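Local coordinates for 3'-5' exonuclease crn-4 (PDB 5DK5), which digests RNA and DNA from the 3' end as a metal-dependent DEDDh-family exonuclease and takes part in apoptotic DNA degradation, at residues Q103-L106 / I107-L111; Q140-A143 / F144-Q147. All blocks are in the same frame, centred on the assembly; numbering follows the deposited sequence.

Contact 1 (Q103-L106 / I107-L111)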
# COMPACT_ATOMS: atom_id res chain seq x y z
N GLN B 103 15.03 21.38 -8.85
CA GLN B 103 15.04 22.78 -9.24
C GLN B 103 16.45 23.36 -9.22
O GLN B 103 16.84 24.11 -10.12
CB GLN B 103 14.12 23.60 -8.34
CG GLN B 103 12.64 23.30 -8.53
CD GLN B 103 11.75 24.26 -7.78
OE1 GLN B 103 11.68 24.23 -6.55
NE2 GLN B 103 11.07 25.13 -8.51
N GLN B 104 17.21 23.02 -8.18
CA GLN B 104 18.59 23.48 -8.08
C GLN B 104 19.43 22.91 -9.22
O GLN B 104 20.32 23.58 -9.74
CB GLN B 104 19.18 23.09 -6.73
CG GLN B 104 20.62 23.54 -6.53
CD GLN B 104 20.79 25.03 -6.71
OE1 GLN B 104 20.02 25.82 -6.16
NE2 GLN B 104 21.79 25.43 -7.49
N TRP B 105 19.15 21.67 -9.59
CA TRP B 105 19.85 21.00 -10.68
C TRP B 105 19.69 21.78 -11.98
O TRP B 105 20.64 21.93 -12.74
CB TRP B 105 19.33 19.57 -10.83
CG TRP B 105 20.02 18.77 -11.90
CD1 TRP B 105 21.30 18.31 -11.88
CD2 TRP B 105 19.44 18.31 -13.13
NE1 TRP B 105 21.56 17.59 -13.02
CE2 TRP B 105 20.44 17.58 -13.81
CE3 TRP B 105 18.19 18.45 -13.72
CZ2 TRP B 105 20.22 16.99 -15.05
CZ3 TRP B 105 17.97 17.87 -14.96
CH2 TRP B 105 18.98 17.15 -15.61
N LEU B 106 18.48 22.27 -12.24
CA LEU B 106 18.22 23.08 -13.42
C LEU B 106 19.05 24.36 -13.38
O LEU B 106 19.61 24.78 -14.40
CB LEU B 106 16.73 23.43 -13.53
CG LEU B 106 15.76 22.27 -13.74
CD1 LEU B 106 14.33 22.76 -13.68
CD2 LEU B 106 16.03 21.57 -15.06
N ILE B 107 19.13 24.98 -12.21
CA ILE B 107 19.91 26.20 -12.04
C ILE B 107 21.40 25.91 -12.24
O ILE B 107 22.10 26.67 -12.91
CB ILE B 107 19.69 26.84 -10.66
CG1 ILE B 107 18.22 27.25 -10.51
CG2 ILE B 107 20.60 28.06 -10.46
CD1 ILE B 107 17.87 27.87 -9.18
N THR B 108 21.87 24.82 -11.66
CA THR B 108 23.27 24.43 -11.77
C THR B 108 23.67 24.22 -13.22
O THR B 108 24.79 24.55 -13.62
CB THR B 108 23.58 23.16 -10.96
OG1 THR B 108 23.19 23.34 -9.60
CG2 THR B 108 25.06 22.82 -11.02
N LEU B 109 22.76 23.66 -14.01
CA LEU B 109 23.03 23.45 -15.43
C LEU B 109 23.05 24.77 -16.20
O LEU B 109 23.55 24.83 -17.32
CB LEU B 109 21.98 22.51 -16.04
CG LEU B 109 22.01 21.04 -15.62
CD1 LEU B 109 20.90 20.29 -16.32
CD2 LEU B 109 23.35 20.39 -15.90
N GLY B 110 22.51 25.81 -15.58
CA GLY B 110 22.46 27.12 -16.21
C GLY B 110 21.36 27.23 -17.25
O GLY B 110 21.47 28.01 -18.20
N LEU B 111 20.31 26.44 -17.08
CA LEU B 111 19.17 26.47 -17.98
C LEU B 111 18.30 27.69 -17.73
O LEU B 111 18.08 28.07 -16.58
CB LEU B 111 18.33 25.19 -17.84
CG LEU B 111 18.98 23.90 -18.33
CD1 LEU B 111 18.14 22.69 -17.93
CD2 LEU B 111 19.16 23.93 -19.84
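One face of the W105 indole carries the L109 side chain, one helical turn on: methyl CD1 of L109 sits 3.6 Å from the centroid of the six-membered ring of W105, 13° off its normal, a CH-pi contact in which CZ2 is the ring atom closest to the methyl. With chi1 at -178°, CG of W105 lies beside its own carbonyl carbon, and the ring is laid forward along the helix toward L109. Beyond the segments the W105 and F62 rings meet at about 50°, and I60 of strand 55-65 touches both W105 and L109. On another side of the helix the branches of L106 and L111 meet, CD2 of L106 lying 3.7 Å from CD1 of L111; both leucines rest on L22 of strand 20-28. The carbonyl O of Q104 takes two bonds from T108, one from N at 2.8 Å, the other from OG1 at 2.9 Å, well above the carbonyl plane. Helix 95-109 then stops in a Schellman motif: G110 turns to positive phi, G110 N bonds to I107 O, and L111 N reaches L106 O at 3.2 Å. The last turn thus has carbonyls answered by the backbone beyond it and by a threonine hydroxyl, while its apolar groups seat the helix end against the sheet.

Contact 2 (Q140-A143 / F144-Q147)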
# COMPACT_ATOMS: atom_id res chain seq x y z
N GLN B 140 2.94 24.32 -6.12
CA GLN B 140 2.34 24.92 -7.30
C GLN B 140 2.88 24.26 -8.56
O GLN B 140 4.09 24.06 -8.69
CB GLN B 140 2.60 26.42 -7.33
CG GLN B 140 1.92 27.15 -8.47
CD GLN B 140 2.14 28.64 -8.40
OE1 GLN B 140 1.18 29.42 -8.48
NE2 GLN B 140 3.39 29.06 -8.26
N MET B 141 1.99 23.93 -9.48
CA MET B 141 2.39 23.33 -10.75
C MET B 141 3.30 24.29 -11.52
O MET B 141 2.87 25.38 -11.89
CB MET B 141 1.16 22.98 -11.59
CG MET B 141 1.44 22.02 -12.73
SD MET B 141 1.77 20.34 -12.17
CE MET B 141 1.89 19.49 -13.73
N PRO B 142 4.57 23.89 -11.75
CA PRO B 142 5.51 24.83 -12.39
C PRO B 142 5.20 25.07 -13.87
O PRO B 142 4.56 24.24 -14.52
CB PRO B 142 6.86 24.13 -12.23
CG PRO B 142 6.54 22.69 -12.15
CD PRO B 142 5.21 22.60 -11.45
N ALA B 143 5.67 26.20 -14.38
CA ALA B 143 5.39 26.59 -15.76
C ALA B 143 5.99 25.63 -16.77
O ALA B 143 5.45 25.45 -17.86
CB ALA B 143 5.89 28.00 -16.01
N PHE B 144 7.12 25.01 -16.42
CA PHE B 144 7.81 24.11 -17.35
C PHE B 144 7.23 22.69 -17.32
O PHE B 144 7.68 21.82 -18.07
CB PHE B 144 9.31 24.07 -17.06
CG PHE B 144 9.67 23.88 -15.61
CD1 PHE B 144 9.49 22.66 -14.99
CD2 PHE B 144 10.20 24.93 -14.88
CE1 PHE B 144 9.83 22.49 -13.66
CE2 PHE B 144 10.54 24.76 -13.55
CZ PHE B 144 10.36 23.54 -12.94
N PHE B 145 6.23 22.46 -16.47
CA PHE B 145 5.47 21.21 -16.48
C PHE B 145 4.10 21.39 -17.14
O PHE B 145 3.38 20.41 -17.33
CB PHE B 145 5.28 20.67 -15.05
CG PHE B 145 6.47 19.91 -14.50
CD1 PHE B 145 7.62 19.70 -15.25
CD2 PHE B 145 6.43 19.40 -13.21
CE1 PHE B 145 8.69 18.99 -14.73
CE2 PHE B 145 7.49 18.69 -12.69
CZ PHE B 145 8.62 18.49 -13.45
N ARG B 146 3.75 22.63 -17.47
CA ARG B 146 2.46 22.92 -18.09
C ARG B 146 2.60 23.10 -19.60
O ARG B 146 1.64 23.43 -20.30
CB ARG B 146 1.83 24.15 -17.45
CG ARG B 146 1.36 23.90 -16.02
CD ARG B 146 0.59 25.08 -15.44
NE ARG B 146 -0.56 25.44 -16.27
CZ ARG B 146 -1.51 26.29 -15.89
NH1 ARG B 146 -1.46 26.86 -14.69
NH2 ARG B 146 -2.52 26.56 -16.71
N GLN B 147 3.82 22.90 -20.10
CA GLN B 147 4.06 22.74 -21.53
C GLN B 147 5.14 21.69 -21.71
O GLN B 147 6.12 21.66 -20.96
CB GLN B 147 4.48 24.07 -22.18
CG GLN B 147 5.78 24.66 -21.65
CD GLN B 147 6.32 25.77 -22.54
OE1 GLN B 147 7.53 25.86 -22.77
NE2 GLN B 147 5.43 26.62 -23.03
O HOH W 1 0.47 26.39 -12.34
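Apolar packing centres on P142, whose ring meets F144 and F145. Its CB lies over one face of the F144 ring, 3.8 Å from the centroid and 19° off the normal, a CH-pi contact displaced toward the rim near CZ. The F144 ring folds back over the proline because its CG stands between backbone N and carbonyl carbon (chi1 48°). P142 CG meets F145 at CD2, 3.5 Å away, and the F144 ring brings its CE1 over a face of the F145 ring. Replacing F144 with an alanine would probably leave P142 CB without its aromatic cover and open a gap beside Y99 and L106 of helix 95-109. M141 packs with its methyl CE 3.8 Å from CB of F145 and its CG equally near CG of R146. Backbone hydrogen bonds close the turn: F145 N reaches P142 O at 3.1 Å, and R146 N makes a weak bond to A143 O. One water, 2.6 Å from M141 O, links that carbonyl to R146 NH1 at the guanidinium edge. R146 NH2 also bonds to L218 O, and the R146 side chain touches the zinc ligands C270 and C280. The positive guanidinium beside these cysteines, probably thiolates, is likely to offset part of the negative charge of the Cys4 zinc site.

Contact 1 comes first along the chain, at the C-terminal end of helix 95-109; strand 116-120 and helix 124-136 follow, and contact 2 then forms the turn leading into strand 147-150. Their centres lie 16 Å apart, yet they touch: L106 CD1 of contact 1 packs 4.1 Å from F144 CZ of contact 2. Both belong to the exonuclease domain and adjoin its mixed beta-sheet, contact 1 against strands 20-28 and 55-65, contact 2 beside strand 216-219. Contact 1 therefore joins the helix to the strand bearing the magnesium ligands D25 and E27, while contact 2 extends the packing from that helix to the zinc site.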